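Local structure of N-(5'-phosphoribosyl)anthranilate isomerase (Thermococcus kodakarensis, 5LHF) at residues Val6-Val11 and Gly192-Val197; Asp15-Val20 and Ile53-Val58; Thr27-Asn32 and Glu46-Ala51; Val39-Ala44 and Glu72-Glu77; Gln80-Met85 and Leu134-Val139. The protein catalyses the isomerisation of N-(5-phospho-beta-D-ribosyl)anthranilate to 1-(2-carboxyphenylamino)-1-deoxy-D-ribulose 5-phosphate, the third step from chorismate to tryptophan. One frame throughout, in Å; residues are numbered along the deposited sequence.

Contact 1: Val6-Val11 and Gly192-Val197; sequences VKICGV and GVKDRV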
# COMPACT_ATOMS: atom_id res chain seq x y z
N VAL A 6 -6.56 6.03 -4.93
CA VAL A 6 -5.34 5.70 -5.66
C VAL A 6 -4.15 6.17 -4.85
O VAL A 6 -4.08 7.35 -4.48
CB VAL A 6 -5.31 6.35 -7.06
CG1 VAL A 6 -4.01 5.96 -7.78
CG2 VAL A 6 -6.57 5.96 -7.86
N LYS A 7 -3.23 5.26 -4.57
CA LYS A 7 -2.02 5.57 -3.82
C LYS A 7 -0.82 5.27 -4.70
O LYS A 7 -0.76 4.20 -5.31
CB LYS A 7 -1.96 4.76 -2.52
CG LYS A 7 -0.65 4.93 -1.75
CD LYS A 7 -0.74 4.31 -0.34
CE LYS A 7 0.64 4.14 0.29
NZ LYS A 7 1.32 2.86 -0.14
N ILE A 8 0.09 6.24 -4.83
CA ILE A 8 1.35 6.02 -5.54
C ILE A 8 2.45 6.00 -4.49
O ILE A 8 2.74 7.03 -3.85
CB ILE A 8 1.63 7.09 -6.61
CG1 ILE A 8 0.56 7.04 -7.71
CG2 ILE A 8 3.02 6.89 -7.20
CD1 ILE A 8 0.62 8.21 -8.70
N CYS A 9 3.06 4.85 -4.31
CA CYS A 9 3.94 4.61 -3.17
C CYS A 9 5.40 4.81 -3.58
O CYS A 9 5.75 4.73 -4.76
CB CYS A 9 3.73 3.20 -2.62
SG CYS A 9 4.60 2.91 -1.05
N GLY A 10 6.23 5.09 -2.58
CA GLY A 10 7.67 5.07 -2.77
C GLY A 10 8.30 6.35 -3.30
O GLY A 10 9.23 6.29 -4.11
N VAL A 11 7.83 7.51 -2.87
CA VAL A 11 8.48 8.74 -3.31
C VAL A 11 9.76 8.93 -2.51
O VAL A 11 9.79 8.69 -1.29
CB VAL A 11 7.54 9.96 -3.18
CG1 VAL A 11 6.40 9.85 -4.19
CG2 VAL A 11 6.99 10.08 -1.75
N GLY A 192 13.40 4.30 -12.64
CA GLY A 192 13.30 4.48 -11.20
C GLY A 192 12.79 5.82 -10.72
O GLY A 192 12.84 6.09 -9.51
N VAL A 193 12.30 6.68 -11.60
CA VAL A 193 11.79 7.98 -11.20
C VAL A 193 10.30 8.01 -11.48
O VAL A 193 9.87 7.61 -12.56
CB VAL A 193 12.51 9.11 -11.94
CG1 VAL A 193 11.96 10.46 -11.52
CG2 VAL A 193 14.03 9.01 -11.70
N LYS A 194 9.50 8.46 -10.50
CA LYS A 194 8.08 8.67 -10.78
C LYS A 194 7.93 9.51 -12.04
O LYS A 194 8.55 10.57 -12.18
CB LYS A 194 7.38 9.35 -9.60
CG LYS A 194 7.41 8.57 -8.30
CD LYS A 194 7.00 7.12 -8.45
CE LYS A 194 7.20 6.41 -7.11
NZ LYS A 194 7.26 4.93 -7.19
N ASP A 195 7.12 9.03 -12.99
CA ASP A 195 7.08 9.56 -14.35
C ASP A 195 5.68 10.03 -14.72
O ASP A 195 4.72 9.26 -14.62
CB ASP A 195 7.55 8.49 -15.34
CG ASP A 195 7.52 8.96 -16.78
OD1 ASP A 195 8.48 9.65 -17.21
OD2 ASP A 195 6.54 8.66 -17.49
N ARG A 196 5.57 11.29 -15.18
CA ARG A 196 4.25 11.89 -15.39
C ARG A 196 3.46 11.16 -16.47
O ARG A 196 2.25 10.96 -16.34
CB ARG A 196 4.39 13.37 -15.76
CG ARG A 196 3.05 14.12 -15.84
CD ARG A 196 2.46 14.17 -17.25
NE ARG A 196 3.39 14.78 -18.21
CZ ARG A 196 3.17 14.85 -19.52
NH1 ARG A 196 2.06 14.35 -20.04
NH2 ARG A 196 4.08 15.42 -20.31
N VAL A 197 4.13 10.74 -17.55
CA VAL A 197 3.38 10.11 -18.63
C VAL A 197 2.89 8.73 -18.21
O VAL A 197 1.75 8.34 -18.51
CB VAL A 197 4.23 10.05 -19.91
CG1 VAL A 197 3.65 9.04 -20.89
CG2 VAL A 197 4.31 11.45 -20.55

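Contact 2: Asp15-Val20 and Ile53-Val58; sequences DELRLV and IPIYLV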
# COMPACT_ATOMS: atom_id res chain seq x y z
N ASP A 15 10.69 16.33 -5.73
CA ASP A 15 10.18 16.35 -7.09
C ASP A 15 9.18 15.23 -7.33
O ASP A 15 8.12 15.46 -7.93
CB ASP A 15 11.33 16.25 -8.09
CG ASP A 15 12.18 17.49 -8.13
OD1 ASP A 15 13.39 17.36 -8.40
OD2 ASP A 15 11.63 18.60 -7.89
N GLU A 16 9.48 14.02 -6.87
CA GLU A 16 8.54 12.91 -7.01
C GLU A 16 7.27 13.15 -6.21
O GLU A 16 6.16 12.87 -6.68
CB GLU A 16 9.20 11.61 -6.56
CG GLU A 16 10.23 11.09 -7.52
CD GLU A 16 10.68 9.70 -7.17
OE1 GLU A 16 10.81 9.40 -5.96
OE2 GLU A 16 10.87 8.90 -8.11
N LEU A 17 7.41 13.68 -4.99
CA LEU A 17 6.24 13.99 -4.17
C LEU A 17 5.31 14.97 -4.88
O LEU A 17 4.11 14.70 -5.03
CB LEU A 17 6.67 14.57 -2.83
CG LEU A 17 5.53 15.04 -1.92
CD1 LEU A 17 4.64 13.88 -1.49
CD2 LEU A 17 6.11 15.71 -0.72
N ARG A 18 5.83 16.13 -5.30
CA ARG A 18 4.98 17.13 -5.94
C ARG A 18 4.29 16.59 -7.20
O ARG A 18 3.16 16.98 -7.52
CB ARG A 18 5.80 18.37 -6.28
CG ARG A 18 6.33 19.10 -5.05
CD ARG A 18 5.19 19.46 -4.10
NE ARG A 18 5.64 20.37 -3.04
CZ ARG A 18 5.12 20.39 -1.81
NH1 ARG A 18 4.16 19.54 -1.48
NH2 ARG A 18 5.58 21.25 -0.91
N LEU A 19 4.98 15.71 -7.95
CA LEU A 19 4.36 15.11 -9.13
C LEU A 19 3.19 14.22 -8.74
O LEU A 19 2.08 14.38 -9.24
CB LEU A 19 5.40 14.30 -9.91
CG LEU A 19 4.84 13.45 -11.05
CD1 LEU A 19 4.10 14.40 -12.01
CD2 LEU A 19 5.96 12.66 -11.75
N VAL A 20 3.42 13.29 -7.81
CA VAL A 20 2.38 12.37 -7.36
C VAL A 20 1.18 13.13 -6.79
O VAL A 20 0.04 12.68 -6.92
CB VAL A 20 2.99 11.40 -6.33
CG1 VAL A 20 1.92 10.70 -5.51
CG2 VAL A 20 3.87 10.40 -7.06
N ILE A 53 -0.98 15.78 0.48
CA ILE A 53 -1.95 14.69 0.59
C ILE A 53 -1.48 13.73 1.69
O ILE A 53 -0.32 13.81 2.12
CB ILE A 53 -2.10 13.93 -0.74
CG1 ILE A 53 -0.82 13.16 -1.08
CG2 ILE A 53 -2.52 14.88 -1.88
CD1 ILE A 53 -0.86 12.45 -2.44
N PRO A 54 -2.32 12.81 2.16
CA PRO A 54 -1.84 11.83 3.14
C PRO A 54 -0.61 11.09 2.63
O PRO A 54 -0.57 10.64 1.48
CB PRO A 54 -3.04 10.89 3.31
CG PRO A 54 -4.21 11.76 3.05
CD PRO A 54 -3.78 12.71 1.95
N ILE A 55 0.41 10.99 3.47
CA ILE A 55 1.63 10.29 3.08
C ILE A 55 1.93 9.22 4.13
O ILE A 55 2.13 9.53 5.31
CB ILE A 55 2.82 11.25 2.88
CG1 ILE A 55 4.10 10.47 2.54
CG2 ILE A 55 3.00 12.20 4.08
CD1 ILE A 55 5.22 11.35 2.01
N TYR A 56 1.93 7.97 3.70
CA TYR A 56 2.18 6.86 4.62
C TYR A 56 3.66 6.68 4.87
O TYR A 56 4.46 6.68 3.93
CB TYR A 56 1.58 5.57 4.04
CG TYR A 56 0.07 5.57 4.12
CD1 TYR A 56 -0.70 6.22 3.17
CD2 TYR A 56 -0.57 4.92 5.16
CE1 TYR A 56 -2.08 6.24 3.26
CE2 TYR A 56 -1.93 4.91 5.26
CZ TYR A 56 -2.69 5.57 4.31
OH TYR A 56 -4.07 5.54 4.46
N LEU A 57 4.03 6.50 6.14
CA LEU A 57 5.35 5.98 6.50
C LEU A 57 5.29 4.47 6.31
O LEU A 57 4.61 3.78 7.09
CB LEU A 57 5.70 6.35 7.94
CG LEU A 57 7.15 6.09 8.39
CD1 LEU A 57 8.13 6.99 7.63
CD2 LEU A 57 7.28 6.30 9.91
N VAL A 58 5.96 3.96 5.28
CA VAL A 58 5.82 2.57 4.86
C VAL A 58 7.03 1.78 5.35
O VAL A 58 8.18 2.17 5.09
CB VAL A 58 5.72 2.47 3.33
CG1 VAL A 58 5.56 1.02 2.92
CG2 VAL A 58 4.58 3.37 2.78

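Contact 3: Thr27-Asn32 and Glu46-Ala51; sequences TGVVVN and ELIEMA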
# COMPACT_ATOMS: atom_id res chain seq x y z
N THR A 27 0.14 9.01 -0.88
CA THR A 27 1.44 8.51 -1.29
C THR A 27 2.09 7.84 -0.09
O THR A 27 1.45 7.62 0.95
CB THR A 27 2.28 9.65 -1.90
OG1 THR A 27 3.46 9.10 -2.51
CG2 THR A 27 2.67 10.68 -0.84
N GLY A 28 3.35 7.46 -0.25
CA GLY A 28 4.05 6.73 0.80
C GLY A 28 5.54 6.92 0.66
O GLY A 28 6.07 7.05 -0.45
N VAL A 29 6.23 6.92 1.81
CA VAL A 29 7.69 6.99 1.82
C VAL A 29 8.22 5.81 2.63
O VAL A 29 7.73 5.53 3.73
CB VAL A 29 8.19 8.35 2.38
CG1 VAL A 29 7.66 8.60 3.81
CG2 VAL A 29 9.70 8.36 2.38
N VAL A 30 9.21 5.10 2.08
CA VAL A 30 9.65 3.82 2.63
C VAL A 30 10.88 4.05 3.52
O VAL A 30 11.83 4.73 3.12
CB VAL A 30 9.97 2.81 1.51
CG1 VAL A 30 10.52 1.50 2.11
CG2 VAL A 30 8.72 2.57 0.64
N VAL A 31 10.84 3.49 4.72
CA VAL A 31 11.96 3.56 5.66
C VAL A 31 12.21 2.18 6.24
O VAL A 31 11.32 1.33 6.30
CB VAL A 31 11.71 4.58 6.81
CG1 VAL A 31 11.56 6.01 6.28
CG2 VAL A 31 10.51 4.16 7.68
N ASN A 32 13.45 1.98 6.70
CA ASN A 32 13.83 0.79 7.47
C ASN A 32 13.21 -0.48 6.87
O ASN A 32 12.50 -1.24 7.54
CB ASN A 32 13.44 0.95 8.95
CG ASN A 32 14.18 2.11 9.64
OD1 ASN A 32 15.30 2.45 9.27
ND2 ASN A 32 13.55 2.70 10.65
N GLU A 46 11.29 15.10 6.06
CA GLU A 46 11.12 16.29 5.23
C GLU A 46 9.97 16.12 4.25
O GLU A 46 9.15 17.04 4.08
CB GLU A 46 12.41 16.62 4.49
CG GLU A 46 12.21 17.77 3.50
CD GLU A 46 11.88 19.09 4.18
OE1 GLU A 46 10.72 19.31 4.58
OE2 GLU A 46 12.80 19.93 4.30
N LEU A 47 9.88 14.97 3.59
CA LEU A 47 8.78 14.76 2.66
C LEU A 47 7.45 14.78 3.40
O LEU A 47 6.48 15.37 2.92
CB LEU A 47 8.96 13.44 1.91
CG LEU A 47 10.33 13.32 1.22
CD1 LEU A 47 10.56 11.91 0.68
CD2 LEU A 47 10.46 14.35 0.09
N ILE A 48 7.41 14.19 4.60
CA ILE A 48 6.17 14.13 5.36
C ILE A 48 5.71 15.54 5.74
O ILE A 48 4.50 15.83 5.78
CB ILE A 48 6.36 13.22 6.59
CG1 ILE A 48 6.35 11.74 6.15
CG2 ILE A 48 5.29 13.45 7.66
CD1 ILE A 48 6.95 10.79 7.19
N GLU A 49 6.66 16.44 6.01
CA GLU A 49 6.30 17.79 6.41
C GLU A 49 5.77 18.60 5.23
O GLU A 49 4.84 19.39 5.39
CB GLU A 49 7.51 18.50 7.02
CG GLU A 49 7.28 19.97 7.36
CD GLU A 49 8.56 20.67 7.80
OE1 GLU A 49 9.66 20.19 7.44
OE2 GLU A 49 8.47 21.70 8.49
N MET A 50 6.32 18.38 4.04
CA MET A 50 5.89 19.16 2.88
C MET A 50 4.71 18.55 2.13
O MET A 50 4.10 19.25 1.31
CB MET A 50 7.07 19.37 1.94
CG MET A 50 8.20 20.15 2.58
SD MET A 50 7.69 21.77 3.19
CE MET A 50 8.20 22.82 1.83
N ALA A 51 4.33 17.30 2.42
CA ALA A 51 3.26 16.66 1.67
C ALA A 51 1.92 17.39 1.84
O ALA A 51 1.57 17.85 2.93
CB ALA A 51 3.11 15.19 2.08

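Contact 4: Val39-Ala44 and Glu72-Glu77; sequences VPLKTA and EKTGAE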
# COMPACT_ATOMS: atom_id res chain seq x y z
N VAL A 39 14.56 5.52 2.13
CA VAL A 39 15.26 6.77 2.41
C VAL A 39 15.54 6.82 3.90
O VAL A 39 14.83 6.16 4.71
CB VAL A 39 14.45 8.01 1.95
CG1 VAL A 39 14.17 7.99 0.44
CG2 VAL A 39 13.15 8.17 2.78
N PRO A 40 16.55 7.59 4.32
CA PRO A 40 16.75 7.80 5.77
C PRO A 40 15.57 8.52 6.43
O PRO A 40 14.83 9.26 5.78
CB PRO A 40 18.03 8.65 5.83
CG PRO A 40 18.62 8.59 4.45
CD PRO A 40 17.53 8.31 3.50
N LEU A 41 15.42 8.29 7.74
CA LEU A 41 14.32 8.91 8.50
C LEU A 41 14.28 10.42 8.33
O LEU A 41 13.20 11.00 8.22
CB LEU A 41 14.42 8.55 9.98
CG LEU A 41 14.02 7.15 10.43
CD1 LEU A 41 14.04 7.04 11.96
CD2 LEU A 41 12.67 6.75 9.90
N LYS A 42 15.44 11.09 8.35
CA LYS A 42 15.40 12.54 8.20
C LYS A 42 14.83 12.93 6.84
O LYS A 42 14.10 13.92 6.71
CB LYS A 42 16.79 13.14 8.38
CG LYS A 42 16.78 14.64 8.33
CD LYS A 42 18.15 15.20 8.04
CE LYS A 42 18.39 16.43 8.86
NZ LYS A 42 17.87 17.62 8.22
N THR A 43 15.20 12.18 5.79
CA THR A 43 14.67 12.49 4.47
C THR A 43 13.17 12.26 4.42
O THR A 43 12.43 13.08 3.86
CB THR A 43 15.38 11.64 3.41
OG1 THR A 43 16.79 11.89 3.45
CG2 THR A 43 14.87 11.98 2.02
N ALA A 44 12.70 11.17 5.03
CA ALA A 44 11.26 10.92 5.11
C ALA A 44 10.56 12.01 5.92
O ALA A 44 9.45 12.43 5.58
CB ALA A 44 11.00 9.55 5.74
N GLU A 72 8.12 9.12 16.08
CA GLU A 72 8.61 10.30 16.78
C GLU A 72 9.52 11.14 15.89
O GLU A 72 9.45 12.37 15.91
CB GLU A 72 9.38 9.92 18.06
CG GLU A 72 8.53 9.22 19.07
CD GLU A 72 9.33 8.76 20.28
OE1 GLU A 72 8.74 8.11 21.17
OE2 GLU A 72 10.55 9.05 20.34
N LYS A 73 10.40 10.48 15.12
CA LYS A 73 11.39 11.23 14.35
C LYS A 73 10.77 11.89 13.11
O LYS A 73 11.20 12.97 12.70
CB LYS A 73 12.55 10.32 13.92
CG LYS A 73 13.39 9.78 15.08
CD LYS A 73 14.20 10.90 15.74
CE LYS A 73 15.37 10.34 16.55
NZ LYS A 73 14.93 9.30 17.53
N THR A 74 9.76 11.25 12.51
CA THR A 74 9.21 11.74 11.25
C THR A 74 7.93 12.56 11.39
O THR A 74 7.56 13.26 10.44
CB THR A 74 8.89 10.57 10.31
OG1 THR A 74 7.92 9.71 10.93
CG2 THR A 74 10.16 9.77 9.99
N GLY A 75 7.23 12.46 12.51
CA GLY A 75 5.95 13.12 12.57
C GLY A 75 4.85 12.47 11.76
O GLY A 75 3.82 13.11 11.53
N ALA A 76 5.03 11.23 11.33
CA ALA A 76 4.05 10.58 10.46
C ALA A 76 2.68 10.55 11.12
O ALA A 76 2.55 10.31 12.32
CB ALA A 76 4.47 9.15 10.13
N GLU A 77 1.65 10.81 10.31
CA GLU A 77 0.25 10.72 10.68
C GLU A 77 -0.38 9.41 10.20
O GLU A 77 -1.40 8.97 10.74
CB GLU A 77 -0.46 11.91 10.02
CG GLU A 77 -0.07 13.27 10.59
CD GLU A 77 -0.80 13.53 11.88
OE1 GLU A 77 -0.34 14.38 12.69
OE2 GLU A 77 -1.85 12.86 12.10

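Contact 5: Gln80-Met85 and Leu134-Val139; sequences QVHSDM and LLDTGV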
# COMPACT_ATOMS: atom_id res chain seq x y z
N GLN A 80 1.99 2.51 7.12
CA GLN A 80 1.65 1.29 6.39
C GLN A 80 2.52 0.19 6.95
O GLN A 80 3.75 0.20 6.78
CB GLN A 80 1.86 1.47 4.89
CG GLN A 80 1.74 0.17 4.08
CD GLN A 80 1.55 0.44 2.59
OE1 GLN A 80 1.00 1.47 2.21
NE2 GLN A 80 2.08 -0.43 1.76
N VAL A 81 1.89 -0.76 7.64
CA VAL A 81 2.59 -1.83 8.33
C VAL A 81 2.66 -3.02 7.38
O VAL A 81 1.64 -3.68 7.11
CB VAL A 81 1.90 -2.19 9.64
CG1 VAL A 81 2.56 -3.39 10.31
CG2 VAL A 81 1.94 -0.99 10.57
N HIS A 82 3.85 -3.27 6.83
CA HIS A 82 4.16 -4.36 5.92
C HIS A 82 4.79 -5.53 6.65
O HIS A 82 5.81 -6.08 6.22
CB HIS A 82 5.09 -3.88 4.81
CG HIS A 82 4.42 -3.65 3.50
ND1 HIS A 82 4.10 -4.68 2.64
CD2 HIS A 82 4.02 -2.51 2.88
CE1 HIS A 82 3.52 -4.19 1.56
NE2 HIS A 82 3.46 -2.88 1.69
N SER A 83 4.23 -5.90 7.79
CA SER A 83 4.77 -6.96 8.63
C SER A 83 3.62 -7.51 9.46
O SER A 83 2.52 -6.95 9.47
CB SER A 83 5.91 -6.47 9.52
OG SER A 83 5.41 -5.92 10.73
N ASP A 84 3.89 -8.62 10.14
CA ASP A 84 2.89 -9.26 10.99
C ASP A 84 3.09 -8.90 12.46
O ASP A 84 3.01 -9.75 13.35
CB ASP A 84 2.91 -10.78 10.79
CG ASP A 84 4.32 -11.36 10.83
OD1 ASP A 84 5.14 -10.86 11.62
OD2 ASP A 84 4.59 -12.31 10.07
N MET A 85 3.37 -7.62 12.72
CA MET A 85 3.35 -7.10 14.07
C MET A 85 1.96 -7.29 14.68
O MET A 85 0.94 -7.22 13.98
CB MET A 85 3.73 -5.62 14.05
CG MET A 85 3.84 -4.95 15.41
SD MET A 85 4.51 -3.27 15.24
CE MET A 85 3.35 -2.58 14.06
N LEU A 134 -4.59 -3.41 2.84
CA LEU A 134 -3.90 -3.56 1.56
C LEU A 134 -3.61 -5.03 1.30
O LEU A 134 -3.11 -5.73 2.19
CB LEU A 134 -2.60 -2.74 1.52
CG LEU A 134 -1.87 -2.64 0.19
CD1 LEU A 134 -1.23 -1.23 0.02
CD2 LEU A 134 -0.78 -3.72 0.10
N LEU A 135 -3.93 -5.49 0.10
CA LEU A 135 -3.65 -6.87 -0.32
C LEU A 135 -2.50 -6.83 -1.32
O LEU A 135 -2.65 -6.30 -2.43
CB LEU A 135 -4.90 -7.53 -0.92
CG LEU A 135 -6.11 -7.74 0.00
CD1 LEU A 135 -7.22 -8.57 -0.67
CD2 LEU A 135 -5.68 -8.39 1.31
N ASP A 136 -1.37 -7.41 -0.94
CA ASP A 136 -0.16 -7.39 -1.76
C ASP A 136 -0.09 -8.69 -2.57
O ASP A 136 0.26 -9.74 -2.04
CB ASP A 136 1.06 -7.22 -0.86
CG ASP A 136 2.32 -6.95 -1.63
OD1 ASP A 136 3.40 -7.27 -1.12
OD2 ASP A 136 2.24 -6.42 -2.77
N THR A 137 -0.38 -8.59 -3.87
CA THR A 137 -0.43 -9.75 -4.75
C THR A 137 0.96 -10.10 -5.31
O THR A 137 1.84 -9.24 -5.42
CB THR A 137 -1.39 -9.51 -5.91
OG1 THR A 137 -0.92 -8.41 -6.70
CG2 THR A 137 -2.77 -9.17 -5.38
N GLY A 138 1.14 -11.37 -5.67
CA GLY A 138 2.42 -11.90 -6.09
C GLY A 138 2.60 -11.95 -7.60
O GLY A 138 1.85 -11.34 -8.37
N VAL A 139 3.61 -12.72 -8.03
CA VAL A 139 4.02 -12.74 -9.44
C VAL A 139 3.84 -14.12 -10.06
O VAL A 139 3.30 -15.03 -9.44
CB VAL A 139 5.48 -12.27 -9.58
CG1 VAL A 139 5.61 -10.84 -9.08
CG2 VAL A 139 6.44 -13.22 -8.82

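Contact 1: Val6-Val11 and Gly192-Val197
K194 reaches across to I8, C9, G10 and V11 with almost its whole side chain. CG leaves the backbone anti to the carbonyl carbon, a bend at chi2 (-48°) turns the chain, and from there it runs nearly straight to NZ. The ammonium ends 2.9 Å from C9 O in a hydrogen bond that comes in almost head-on to the carbonyl, with a C=O...NZ angle of 163°. A salt bridge to E189 gives NZ its second partner. Just behind, CE lies 3.6 Å from G10 O, which also accepts from R37. The contact ties the first strand of the TIM barrel, 5-9, to the short strand 193-194, which follows the eighth barrel strand and leads into helix 196-207. I8 and K194 run alongside each other, pointing opposite ways, with I8 CG2 4.2 Å from K194 CD. V11 adds a looser touch, CG1 to K194 CG at 4.4 Å. A methionine in place of K194 would probably leave the E189 carboxylate without its charged mate and C9 O without this donor. At the turn, G10 has a positive phi (86°), a backbone shape that favours glycine.

Contact 2: Asp15-Val20 and Ile53-Val58
No ring, amide or guanidinium lies between L17 and I55 or between V20 and I53; the one aromatic ring of the two segments, that of Y56, meets the ring of Y78 instead, with their planes about 55° apart. What joins helix 14-20 to the segment 53-58 is methyl against methyl. L17 sends CD1 to within 4.4 Å of I55 CD1. One turn along the helix, V20 CG1 approaches I53 CD1 at 4.5 Å. Both isoleucines start out toward the helix and extend to their CD1 ends, I55 with CG1 anti to the backbone N (177°) and CD1 carried on in the same line by chi2. These distances are generous for carbon. T27 of strand 26-30 closes the middle, since L17, V20 and I55 all pack on it. This is the layering of a TIM barrel, an outer helix packed on outward side chains, here I55 of strand 55-59 and I53 of the loop before it. With only aliphatic carbon meeting across it, the contact has no directional bond to set its register, and its grip should come from the exclusion of water and from the shape of the branched side chains.

Contact 3: Thr27-Asn32 and Glu46-Ala51
V29 faces L47 and I48 within one beta-alpha-beta unit of the TIM barrel, strand 26-30, helix 41-50 and strand 55-59, so this is where the helix lies down on the strand that precedes it. The valine points toward the helix and divides its two methyls between the two helix residues. With chi1 at 58°, CG1 sits between the backbone N and the carbonyl carbon, the crowded position for a valine, while CG2 is anti to the N. CG2 meets L47 CD1 at 4.0 Å, the two side chains crossing obliquely. I48 comes in differently: it leaves the helix beside the strand rather than facing it, and its extended chain carries CG1 and CD1 past V29 at about a right angle. Other residues complete the socket around V29: A44 from the same helix and V39 from the loop before it, while I48 also rests on I55 of strand 55-59. No hydrogen bond crosses here, and the contact is apolar, with V29 and L47 buried and I48 partly exposed. V29 CG1 is shared between two atoms of one isoleucine, lying 4.1 Å from I48 CD1 and 4.1 Å from I48 CG1.

Contact 4: Val39-Ala44 and Glu72-Glu77
L41 and A44, at the start of helix 41-50, meet K73 and T74, at the end of helix 64-74, in a contact between two successive helices of the outer layer of the barrel. L41 carries most of it and works with both branches. CD1 comes 4.1 Å from K73 CB, the leucine slanting over the base of the lysine, whereas CD2 meets T74 CG2 at 3.9 Å with the two side chains at about a right angle. The same T74 methyl lies 3.7 Å from L41 O and, a turn further along, 4.3 Å from A44 CB. It can do this because chi1 (61°) puts OG1 between the backbone N and the carbonyl carbon and turns CG2 out to the other helix. The hydroxyl, pointed back into its own chain, finishes helix 64-74. It accepts from A76 N over 3.3 Å with an N-H...O angle of 148°, which makes an ST turn, and it also bonds to A70 O. G75, between them, has a positive phi, and a CB there would jam against the carbonyl O of T74. Were T74 an alanine, the loss of CG2 and OG1 would probably open a gap beside L41 and A44 and leave A76 N and A70 O without their partner. K73 gives the contact only the base of its side chain; beyond CB the chain bends off, and NZ bonds to N69. Inward, L41 and A44 rest on V31 and T74 on L57. Close by on the same helix, T43 OG1 is a ligand of a bound sodium ion.

Contact 5: Gln80-Met85 and Leu134-Val139
Q80 and L134 make the snug half of this contact, inside the barrel, while H82 and D136 make the loose half toward the C-terminal ends of its strands. Strands 78-81 and 132-136 are not neighbours in the sheet: 100-106 runs between them, and the two side chains meet in the barrel interior. Q80 has CG anti to the backbone N (171°) and stretches straight out, at a slant to L134. A single methyl, L134 CD1, comes close to the whole amide head, 3.8 Å from Q80 NE2 and 4.1 Å from both Q80 CD and Q80 OE1. Around them M102, A104, V160 and A162 pack on L134, and the pair is buried. Further along, where TIM-barrel enzymes have their active sites, the fit slackens. D136 OD1 stands at the edge of the H82 ring, near its plane and 4.1 Å from H82 CE1. Ring and carboxylate planes are close to perpendicular, 87° apart, and both residues are partly exposed. Chemically the two halves differ as well. Q80 OE1 takes a hydrogen bond from K7, itself paired with D183, so the polar end of the glutamine is tied into the barrel interior and L134 adds an apolar cover; D136 and H82, by contrast, approach without any bond to fix their spacing.

How the contacts relate
All five contacts belong to one TIM barrel of eight parallel strands. Contacts 1, 2, 3 and 5 hang on that sheet, whereas contact 4 adds a link between its outer helices 41-50 and 64-74. Contacts 2 and 3 are close, centres about 6 Å apart, on the neighbouring strands 55-59 and 26-30; the centre of contact 4 lies about 7 Å from that of contact 3, and both use helix 41-50. Contact 1 spans nearly the whole chain, enclosing the other four, and ties the first barrel strand to the short strand 193-194 beyond the eighth. Contact 5 begins after contact 4 ends and joins contact 2 through L57 O and Q80 N, 2.9 Å apart, on neighbouring strands.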